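Local coordinates for adenosine deaminase (Burkholderia ambifaria, PDB 4GXW), which is a zinc-dependent amidohydrolase of the adenosine and AMP deaminase family, probably catalysing the hydrolytic deamination of adenine-type purines, at residues R43-P57 against Y86-E100. Numbering follows the deposited sequence.
Sequences RHDTFVALAQRSGAP and YLLTRPDDLRRIAYE
Arg53 reaches Asp93 because its side chain leaves the helix with CG opposite the backbone N (chi1 -163°) and then bends at chi3 (77°), which turns the guanidinium end-on to the carboxylate. NH1 gives a hydrogen bond to Asp93 OD2 and NH2 one to Asp93 OD1, each 2.8 Å long, and NH1 also meets Thr89 OG1 at the guanidinium edge. Asp93 OD2 accepts two more hydrogen bonds, from the backbone N of Thr89 and of Arg90, so the carboxylate ties the turn before helix 91-106 to helix 44-54. Arg90 lies over one face of the Arg53 guanidinium, NE 3.8 Å from NH1, a like-charge approach that Asp93 probably offsets.

At the far end of these nearly antiparallel helices, Thr46 holds OG1 beside its own backbone N and donates to the syn lone pair of Glu100 OE1 at 2.6 Å, while its CG2 rests on a face of the Arg96 guanidinium. Arg96 NE binds Glu100 OE2 from above the carboxylate plane. The Arg43 guanidinium lies flat over Glu100 CB, its plane 6° from that of the carboxylate; NH1 makes only a long salt bridge to OE1, with no N-H aimed at it, and NH2 a weak hydrogen bond to Glu100 O. Its stronger salt bridges run to Asp104 and Glu103. A water joins Arg43 N to Glu100 OE1.

Between the polar ends the filling is apolar. Leu87 sets CD2 over the centre of the Phe47 ring, a CH-pi contact of 3.4 Å to the centroid, and Leu50 packs against Leu87 and Leu88. Past the end of helix 44-54, Pro57 CG sits over one face of the Tyr86 ring, toward its rim.

A charged bidentate grip at Asp93 and a mainly hydrogen-bonded one at Glu100, on either side of an apolar middle, probably set how the two helices of this barrel-type deaminase line up.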
ATOM      1  N   ARG A  43       1.928 -14.319   5.019  1.00 12.41           N
ATOM      2  CA  ARG A  43       2.432 -15.418   4.196  1.00 13.24           C
ATOM      3  C   ARG A  43       1.472 -16.602   4.263  1.00 13.39           C
ATOM      4  O   ARG A  43       0.912 -16.889   5.325  1.00 13.44           O
ATOM      5  CB  ARG A  43       3.813 -15.857   4.677  1.00 14.45           C
ATOM      6  CG  ARG A  43       4.888 -14.785   4.593  1.00 13.43           C
ATOM      7  CD  ARG A  43       6.181 -15.295   5.202  1.00 13.70           C
ATOM      8  NE  ARG A  43       7.171 -14.237   5.364  1.00 10.31           N
ATOM      9  CZ  ARG A  43       8.230 -14.325   6.155  1.00 11.81           C
ATOM     10  NH1 ARG A  43       8.461 -15.434   6.853  1.00 15.67           N
ATOM     11  NH2 ARG A  43       9.061 -13.302   6.255  1.00 14.23           N
ATOM     12  N   HIS A  44       1.298 -17.290   3.138  1.00 19.79           N
ATOM     13  CA  HIS A  44       0.399 -18.440   3.089  1.00 20.86           C
ATOM     14  C   HIS A  44       0.652 -19.422   4.231  1.00 20.69           C
ATOM     15  O   HIS A  44      -0.284 -19.857   4.902  1.00 20.93           O
ATOM     16  CB  HIS A  44       0.524 -19.155   1.742  1.00 22.20           C
ATOM     17  CG  HIS A  44      -0.273 -20.419   1.654  1.00 26.80           C
ATOM     18  ND1 HIS A  44       0.208 -21.634   2.095  1.00 27.81           N
ATOM     19  CD2 HIS A  44      -1.520 -20.657   1.184  1.00 28.81           C
ATOM     20  CE1 HIS A  44      -0.707 -22.566   1.894  1.00 25.07           C
ATOM     21  NE2 HIS A  44      -1.766 -22.000   1.346  1.00 30.11           N
ATOM     22  N   ASP A  45       1.915 -19.749   4.479  1.00 20.34           N
ATOM     23  CA  ASP A  45       2.218 -20.742   5.504  1.00 20.32           C
ATOM     24  C   ASP A  45       2.010 -20.224   6.938  1.00 19.24           C
ATOM     25  O   ASP A  45       1.749 -20.999   7.862  1.00 19.37           O
ATOM     26  CB  ASP A  45       3.621 -21.316   5.303  1.00 23.10           C
ATOM     27  CG  ASP A  45       3.743 -22.119   4.017  1.00 30.08           C
ATOM     28  OD1 ASP A  45       2.714 -22.366   3.348  1.00 30.39           O
ATOM     29  OD2 ASP A  45       4.875 -22.515   3.672  1.00 38.50           O
ATOM     30  N   THR A  46       2.112 -18.916   7.120  1.00 18.28           N
ATOM     31  CA  THR A  46       1.779 -18.335   8.415  1.00 17.41           C
ATOM     32  C   THR A  46       0.264 -18.333   8.628  1.00 17.90           C
ATOM     33  O   THR A  46      -0.213 -18.570   9.738  1.00 18.42           O
ATOM     34  CB  THR A  46       2.379 -16.927   8.568  1.00 16.79           C
ATOM     35  OG1 THR A  46       3.804 -17.045   8.513  1.00 19.10           O
ATOM     36  CG2 THR A  46       1.974 -16.301   9.892  1.00 18.00           C
ATOM     37  N   PHE A  47      -0.479 -18.088   7.548  1.00 18.45           N
ATOM     38  CA  PHE A  47      -1.940 -18.183   7.563  1.00 19.10           C
ATOM     39  C   PHE A  47      -2.349 -19.596   8.001  1.00 19.95           C
ATOM     40  O   PHE A  47      -3.232 -19.765   8.849  1.00 20.07           O
ATOM     41  CB  PHE A  47      -2.494 -17.846   6.171  1.00 19.85           C
ATOM     42  CG  PHE A  47      -3.960 -17.477   6.156  1.00 20.35           C
ATOM     43  CD1 PHE A  47      -4.941 -18.452   6.254  1.00 21.41           C
ATOM     44  CD2 PHE A  47      -4.354 -16.154   5.996  1.00 19.86           C
ATOM     45  CE1 PHE A  47      -6.291 -18.110   6.227  1.00 21.98           C
ATOM     46  CE2 PHE A  47      -5.700 -15.809   5.967  1.00 20.42           C
ATOM     47  CZ  PHE A  47      -6.665 -16.786   6.081  1.00 21.48           C
ATOM     48  N   VAL A  48      -1.693 -20.605   7.429  1.00 20.61           N
ATOM     49  CA  VAL A  48      -1.912 -21.999   7.811  1.00 21.48           C
ATOM     50  C   VAL A  48      -1.650 -22.241   9.299  1.00 22.12           C
ATOM     51  O   VAL A  48      -2.475 -22.844   9.989  1.00 21.69           O
ATOM     52  CB  VAL A  48      -1.045 -22.940   6.950  1.00 22.25           C
ATOM     53  CG1 VAL A  48      -1.030 -24.354   7.520  1.00 23.90           C
ATOM     54  CG2 VAL A  48      -1.553 -22.935   5.520  1.00 24.25           C
ATOM     55  N   ALA A  49      -0.516 -21.751   9.795  1.00 21.15           N
ATOM     56  CA  ALA A  49      -0.140 -21.943  11.194  1.00 23.73           C
ATOM     57  C   ALA A  49      -1.155 -21.305  12.129  1.00 22.75           C
ATOM     58  O   ALA A  49      -1.546 -21.903  13.137  1.00 24.76           O
ATOM     59  CB  ALA A  49       1.243 -21.374  11.455  1.00 26.94           C
ATOM     60  N   LEU A  50      -1.574 -20.088  11.797  1.00 19.12           N
ATOM     61  CA  LEU A  50      -2.573 -19.388  12.592  1.00 18.09           C
ATOM     62  C   LEU A  50      -3.913 -20.131  12.607  1.00 21.87           C
ATOM     63  O   LEU A  50      -4.556 -20.258  13.650  1.00 19.82           O
ATOM     64  CB  LEU A  50      -2.764 -17.965  12.068  1.00 17.53           C
ATOM     65  CG  LEU A  50      -1.585 -17.014  12.284  1.00 18.44           C
ATOM     66  CD1 LEU A  50      -1.832 -15.701  11.557  1.00 20.12           C
ATOM     67  CD2 LEU A  50      -1.400 -16.769  13.772  1.00 25.18           C
ATOM     68  N   ALA A  51      -4.325 -20.632  11.449  1.00 20.11           N
ATOM     69  CA  ALA A  51      -5.586 -21.359  11.333  1.00 23.03           C
ATOM     70  C   ALA A  51      -5.577 -22.649  12.153  1.00 27.30           C
ATOM     71  O   ALA A  51      -6.546 -22.972  12.850  1.00 26.61           O
ATOM     72  CB  ALA A  51      -5.886 -21.660   9.878  1.00 23.95           C
ATOM     73  N   GLN A  52      -4.480 -23.390  12.056  1.00 23.82           N
ATOM     74  CA  GLN A  52      -4.365 -24.669  12.745  1.00 30.88           C
ATOM     75  C   GLN A  52      -4.354 -24.483  14.257  1.00 37.75           C
ATOM     76  O   GLN A  52      -4.952 -25.271  14.989  1.00 42.00           O
ATOM     77  CB  GLN A  52      -3.115 -25.419  12.279  1.00 37.13           C
ATOM     78  CG  GLN A  52      -3.180 -25.855  10.821  1.00 41.52           C
ATOM     79  CD  GLN A  52      -1.858 -26.383  10.300  1.00 48.78           C
ATOM     80  OE1 GLN A  52      -0.796 -26.089  10.849  1.00 52.49           O
ATOM     81  NE2 GLN A  52      -1.918 -27.167   9.229  1.00 49.44           N
ATOM     82  N   ARG A  53      -3.688 -23.431  14.724  1.00 34.03           N
ATOM     83  CA  ARG A  53      -3.634 -23.159  16.157  1.00 38.53           C
ATOM     84  C   ARG A  53      -4.967 -22.654  16.715  1.00 35.82           C
ATOM     85  O   ARG A  53      -5.376 -23.047  17.809  1.00 37.77           O
ATOM     86  CB  ARG A  53      -2.518 -22.165  16.481  1.00 33.65           C
ATOM     87  CG  ARG A  53      -2.134 -22.133  17.957  1.00 35.52           C
ATOM     88  CD  ARG A  53      -1.362 -20.871  18.317  1.00 34.01           C
ATOM     89  NE  ARG A  53      -2.243 -19.715  18.436  1.00 26.53           N
ATOM     90  CZ  ARG A  53      -1.915 -18.482  18.063  1.00 25.45           C
ATOM     91  NH1 ARG A  53      -2.786 -17.491  18.208  1.00 26.72           N
ATOM     92  NH2 ARG A  53      -0.722 -18.241  17.535  1.00 31.13           N
ATOM     93  N   SER A  54      -5.645 -21.785  15.970  1.00 31.88           N
ATOM     94  CA  SER A  54      -6.902 -21.199  16.442  1.00 34.38           C
ATOM     95  C   SER A  54      -8.087 -22.141  16.301  1.00 38.49           C
ATOM     96  O   SER A  54      -9.139 -21.917  16.906  1.00 39.97           O
ATOM     97  CB  SER A  54      -7.214 -19.897  15.697  1.00 37.04           C
ATOM     98  OG  SER A  54      -7.401 -20.133  14.308  1.00 36.56           O
ATOM     99  N   GLY A  55      -7.924 -23.191  15.504  1.00 38.49           N
ATOM    100  CA  GLY A  55      -9.034 -24.065  15.184  1.00 38.48           C
ATOM    101  C   GLY A  55     -10.072 -23.302  14.387  1.00 40.49           C
ATOM    102  O   GLY A  55     -11.275 -23.481  14.575  1.00 45.61           O
ATOM    103  N   ALA A  56      -9.596 -22.431  13.503  1.00 35.58           N
ATOM    104  CA  ALA A  56     -10.477 -21.651  12.648  1.00 33.17           C
ATOM    105  C   ALA A  56     -11.261 -22.588  11.744  1.00 31.75           C
ATOM    106  O   ALA A  56     -10.720 -23.586  11.265  1.00 33.33           O
ATOM    107  CB  ALA A  56      -9.664 -20.670  11.815  1.00 30.70           C
ATOM    108  N   PRO A  57     -12.541 -22.268  11.500  1.00 31.07           N
ATOM    109  CA  PRO A  57     -13.405 -23.063  10.620  1.00 39.73           C
ATOM    110  C   PRO A  57     -13.034 -22.846   9.159  1.00 39.77           C
ATOM    111  O   PRO A  57     -13.874 -22.450   8.345  1.00 35.45           O
ATOM    112  CB  PRO A  57     -14.798 -22.503  10.909  1.00 38.45           C
ATOM    113  CG  PRO A  57     -14.548 -21.092  11.320  1.00 35.64           C
ATOM    114  CD  PRO A  57     -13.254 -21.115  12.081  1.00 30.97           C
ATOM    115  N   TYR A  86     -11.184 -14.965  13.034  1.00 10.00           N
ATOM    116  CA  TYR A  86     -10.826 -16.347  13.374  1.00 11.87           C
ATOM    117  C   TYR A  86      -9.348 -16.632  13.641  1.00 11.89           C
ATOM    118  O   TYR A  86      -9.026 -17.535  14.417  1.00 17.29           O
ATOM    119  CB  TYR A  86     -11.327 -17.307  12.286  1.00 12.32           C
ATOM    120  CG  TYR A  86     -12.825 -17.269  12.093  1.00 12.69           C
ATOM    121  CD1 TYR A  86     -13.673 -17.716  13.092  1.00 15.27           C
ATOM    122  CD2 TYR A  86     -13.388 -16.774  10.926  1.00 14.73           C
ATOM    123  CE1 TYR A  86     -15.043 -17.686  12.940  1.00 15.78           C
ATOM    124  CE2 TYR A  86     -14.769 -16.734  10.762  1.00 16.16           C
ATOM    125  CZ  TYR A  86     -15.584 -17.192  11.776  1.00 18.38           C
ATOM    126  OH  TYR A  86     -16.951 -17.163  11.637  1.00 18.28           O
ATOM    127  N   LEU A  87      -8.453 -15.890  13.003  1.00 11.80           N
ATOM    128  CA  LEU A  87      -7.047 -16.291  12.995  1.00 11.05           C
ATOM    129  C   LEU A  87      -6.152 -15.549  13.969  1.00 10.52           C
ATOM    130  O   LEU A  87      -5.271 -16.145  14.588  1.00 13.17           O
ATOM    131  CB  LEU A  87      -6.441 -16.148  11.601  1.00 13.30           C
ATOM    132  CG  LEU A  87      -6.468 -17.367  10.687  1.00 24.20           C
ATOM    133  CD1 LEU A  87      -7.881 -17.605  10.221  1.00 21.15           C
ATOM    134  CD2 LEU A  87      -5.518 -17.175   9.510  1.00 26.26           C
ATOM    135  N   LEU A  88      -6.345 -14.241  14.071  1.00 11.05           N
ATOM    136  CA  LEU A  88      -5.492 -13.410  14.911  1.00 11.33           C
ATOM    137  C   LEU A  88      -6.103 -13.387  16.307  1.00  9.51           C
ATOM    138  O   LEU A  88      -7.086 -12.674  16.563  1.00 12.67           O
ATOM    139  CB  LEU A  88      -5.387 -11.997  14.319  1.00  9.57           C
ATOM    140  CG  LEU A  88      -4.789 -11.951  12.907  1.00  9.80           C
ATOM    141  CD1 LEU A  88      -4.959 -10.576  12.268  1.00 11.08           C
ATOM    142  CD2 LEU A  88      -3.315 -12.381  12.897  1.00 11.21           C
ATOM    143  N   THR A  89      -5.547 -14.191  17.207  1.00  9.30           N
ATOM    144  CA  THR A  89      -6.167 -14.381  18.517  1.00  9.45           C
ATOM    145  C   THR A  89      -5.307 -13.934  19.699  1.00 11.23           C
ATOM    146  O   THR A  89      -5.781 -13.939  20.838  1.00 11.60           O
ATOM    147  CB  THR A  89      -6.594 -15.848  18.740  1.00 11.63           C
ATOM    148  OG1 THR A  89      -5.434 -16.687  18.776  1.00 11.92           O
ATOM    149  CG2 THR A  89      -7.535 -16.317  17.622  1.00 13.30           C
ATOM    150  N   ARG A  90      -4.058 -13.556  19.433  1.00 10.64           N
ATOM    151  CA  ARG A  90      -3.142 -13.084  20.473  1.00 10.80           C
ATOM    152  C   ARG A  90      -2.361 -11.916  19.924  1.00 11.40           C
ATOM    153  O   ARG A  90      -2.061 -11.894  18.732  1.00 10.12           O
ATOM    154  CB  ARG A  90      -2.134 -14.170  20.858  1.00 16.69           C
ATOM    155  CG  ARG A  90      -2.702 -15.507  21.259  1.00 17.00           C
ATOM    156  CD  ARG A  90      -1.584 -16.448  21.664  1.00 28.39           C
ATOM    157  NE  ARG A  90      -2.044 -17.817  21.896  1.00 23.11           N
ATOM    158  CZ  ARG A  90      -1.377 -18.721  22.607  1.00 25.46           C
ATOM    159  NH1 ARG A  90      -0.212 -18.409  23.155  1.00 19.22           N
ATOM    160  NH2 ARG A  90      -1.874 -19.942  22.769  1.00 30.48           N
ATOM    161  N   PRO A  91      -1.990 -10.953  20.785  1.00  9.68           N
ATOM    162  CA  PRO A  91      -1.125  -9.854  20.339  1.00  9.92           C
ATOM    163  C   PRO A  91       0.099 -10.354  19.595  1.00 10.48           C
ATOM    164  O   PRO A  91       0.498  -9.738  18.603  1.00 11.24           O
ATOM    165  CB  PRO A  91      -0.694  -9.195  21.654  1.00 12.05           C
ATOM    166  CG  PRO A  91      -1.845  -9.434  22.575  1.00 10.79           C
ATOM    167  CD  PRO A  91      -2.411 -10.793  22.192  1.00  9.31           C
ATOM    168  N   ASP A  92       0.684 -11.457  20.043  1.00 10.53           N
ATOM    169  CA  ASP A  92       1.903 -11.948  19.403  1.00 11.22           C
ATOM    170  C   ASP A  92       1.726 -12.296  17.920  1.00 10.97           C
ATOM    171  O   ASP A  92       2.687 -12.265  17.151  1.00 10.28           O
ATOM    172  CB  ASP A  92       2.498 -13.134  20.160  1.00 11.91           C
ATOM    173  CG  ASP A  92       3.898 -13.447  19.702  1.00 16.95           C
ATOM    174  OD1 ASP A  92       4.826 -12.709  20.087  1.00 22.32           O
ATOM    175  OD2 ASP A  92       4.078 -14.409  18.933  1.00 16.46           O
ATOM    176  N   ASP A  93       0.505 -12.621  17.514  1.00  9.94           N
ATOM    177  CA  ASP A  93       0.226 -12.900  16.110  1.00  9.66           C
ATOM    178  C   ASP A  93       0.435 -11.646  15.266  1.00  9.10           C
ATOM    179  O   ASP A  93       0.938 -11.725  14.139  1.00 10.29           O
ATOM    180  CB  ASP A  93      -1.208 -13.395  15.933  1.00  9.53           C
ATOM    181  CG  ASP A  93      -1.478 -14.691  16.663  1.00 11.38           C
ATOM    182  OD1 ASP A  93      -0.530 -15.460  16.956  1.00 12.84           O
ATOM    183  OD2 ASP A  93      -2.668 -14.949  16.947  1.00 12.75           O
ATOM    184  N   LEU A  94       0.060 -10.492  15.811  1.00  9.47           N
ATOM    185  CA  LEU A  94       0.256  -9.209  15.140  1.00  9.59           C
ATOM    186  C   LEU A  94       1.739  -8.861  15.060  1.00  9.70           C
ATOM    187  O   LEU A  94       2.201  -8.339  14.041  1.00  9.44           O
ATOM    188  CB  LEU A  94      -0.512  -8.102  15.857  1.00  9.39           C
ATOM    189  CG  LEU A  94      -2.032  -8.274  15.801  1.00 12.37           C
ATOM    190  CD1 LEU A  94      -2.730  -7.304  16.745  1.00 14.76           C
ATOM    191  CD2 LEU A  94      -2.550  -8.094  14.395  1.00 16.03           C
ATOM    192  N   ARG A  95       2.485  -9.150  16.125  1.00 10.31           N
ATOM    193  CA  ARG A  95       3.931  -8.971  16.098  1.00  9.31           C
ATOM    194  C   ARG A  95       4.516  -9.801  14.958  1.00  9.84           C
ATOM    195  O   ARG A  95       5.303  -9.300  14.137  1.00  9.88           O
ATOM    196  CB  ARG A  95       4.581  -9.423  17.413  1.00  9.78           C
ATOM    197  CG  ARG A  95       6.105  -9.263  17.406  1.00 11.75           C
ATOM    198  CD  ARG A  95       6.840 -10.227  18.335  1.00 13.08           C
ATOM    199  NE  ARG A  95       6.406 -11.608  18.151  1.00 13.85           N
ATOM    200  CZ  ARG A  95       6.837 -12.428  17.196  1.00 13.17           C
ATOM    201  NH1 ARG A  95       7.755 -12.042  16.315  1.00 15.32           N
ATOM    202  NH2 ARG A  95       6.356 -13.663  17.132  1.00 14.74           N
ATOM    203  N   ARG A  96       4.141 -11.076  14.913  1.00  9.52           N
ATOM    204  CA  ARG A  96       4.671 -11.978  13.890  1.00 10.04           C
ATOM    205  C   ARG A  96       4.407 -11.490  12.465  1.00  9.30           C
ATOM    206  O   ARG A  96       5.319 -11.462  11.626  1.00  9.73           O
ATOM    207  CB  ARG A  96       4.132 -13.402  14.075  1.00 11.10           C
ATOM    208  CG  ARG A  96       4.692 -14.379  13.058  1.00 12.28           C
ATOM    209  CD  ARG A  96       4.202 -15.786  13.317  1.00 13.34           C
ATOM    210  NE  ARG A  96       4.690 -16.704  12.294  1.00 15.21           N
ATOM    211  CZ  ARG A  96       4.498 -18.017  12.309  1.00 19.44           C
ATOM    212  NH1 ARG A  96       3.829 -18.580  13.300  1.00 19.04           N
ATOM    213  NH2 ARG A  96       4.981 -18.762  11.329  1.00 21.51           N
ATOM    214  N   ILE A  97       3.167 -11.117  12.170  1.00  9.55           N
ATOM    215  CA  ILE A  97       2.869 -10.744  10.794  1.00  9.80           C
ATOM    216  C   ILE A  97       3.498  -9.402  10.410  1.00 10.18           C
ATOM    217  O   ILE A  97       3.876  -9.213   9.251  1.00 10.07           O
ATOM    218  CB  ILE A  97       1.363 -10.843  10.421  1.00  8.81           C
ATOM    219  CG1 ILE A  97       0.499  -9.897  11.253  1.00 10.24           C
ATOM    220  CG2 ILE A  97       0.889 -12.290  10.558  1.00 10.70           C
ATOM    221  CD1 ILE A  97      -0.928  -9.837  10.756  1.00 10.23           C
ATOM    222  N   ALA A  98       3.659  -8.496  11.375  1.00  8.72           N
ATOM    223  CA  ALA A  98       4.368  -7.243  11.105  1.00  9.06           C
ATOM    224  C   ALA A  98       5.839  -7.522  10.785  1.00  9.69           C
ATOM    225  O   ALA A  98       6.389  -6.996   9.815  1.00 10.40           O
ATOM    226  CB  ALA A  98       4.232  -6.273  12.277  1.00 10.70           C
ATOM    227  N   TYR A  99       6.465  -8.370  11.595  1.00  9.24           N
ATOM    228  CA  TYR A  99       7.872  -8.705  11.423  1.00  9.25           C
ATOM    229  C   TYR A  99       8.087  -9.404  10.083  1.00 10.19           C
ATOM    230  O   TYR A  99       9.038  -9.084   9.359  1.00 10.04           O
ATOM    231  CB  TYR A  99       8.329  -9.593  12.580  1.00 11.49           C
ATOM    232  CG  TYR A  99       9.768 -10.049  12.520  1.00 10.83           C
ATOM    233  CD1 TYR A  99      10.802  -9.219  12.929  1.00 11.84           C
ATOM    234  CD2 TYR A  99      10.089 -11.331  12.078  1.00 13.60           C
ATOM    235  CE1 TYR A  99      12.114  -9.651  12.897  1.00 13.16           C
ATOM    236  CE2 TYR A  99      11.408 -11.769  12.041  1.00 15.93           C
ATOM    237  CZ  TYR A  99      12.414 -10.923  12.451  1.00 14.81           C
ATOM    238  OH  TYR A  99      13.729 -11.352  12.416  1.00 16.00           O
ATOM    239  N   GLU A 100       7.204 -10.342   9.742  1.00  9.73           N
ATOM    240  CA  GLU A 100       7.361 -11.094   8.493  1.00 10.88           C
ATOM    241  C   GLU A 100       7.113 -10.238   7.254  1.00 10.11           C
ATOM    242  O   GLU A 100       7.795 -10.400   6.243  1.00 10.28           O
ATOM    243  CB  GLU A 100       6.485 -12.355   8.492  1.00  9.80           C
ATOM    244  CG  GLU A 100       6.936 -13.360   9.539  1.00 11.83           C
ATOM    245  CD  GLU A 100       6.173 -14.667   9.535  1.00 12.11           C
ATOM    246  OE1 GLU A 100       5.214 -14.822   8.748  1.00 14.90           O
ATOM    247  OE2 GLU A 100       6.546 -15.561  10.336  1.00 13.75           O
TER
HETATM  248  O   HOH W   1       3.035 -13.695   7.555  1.00 13.15           O
HETATM  249  O   HOH W   2      -5.381 -19.035  18.267  1.00 46.01           O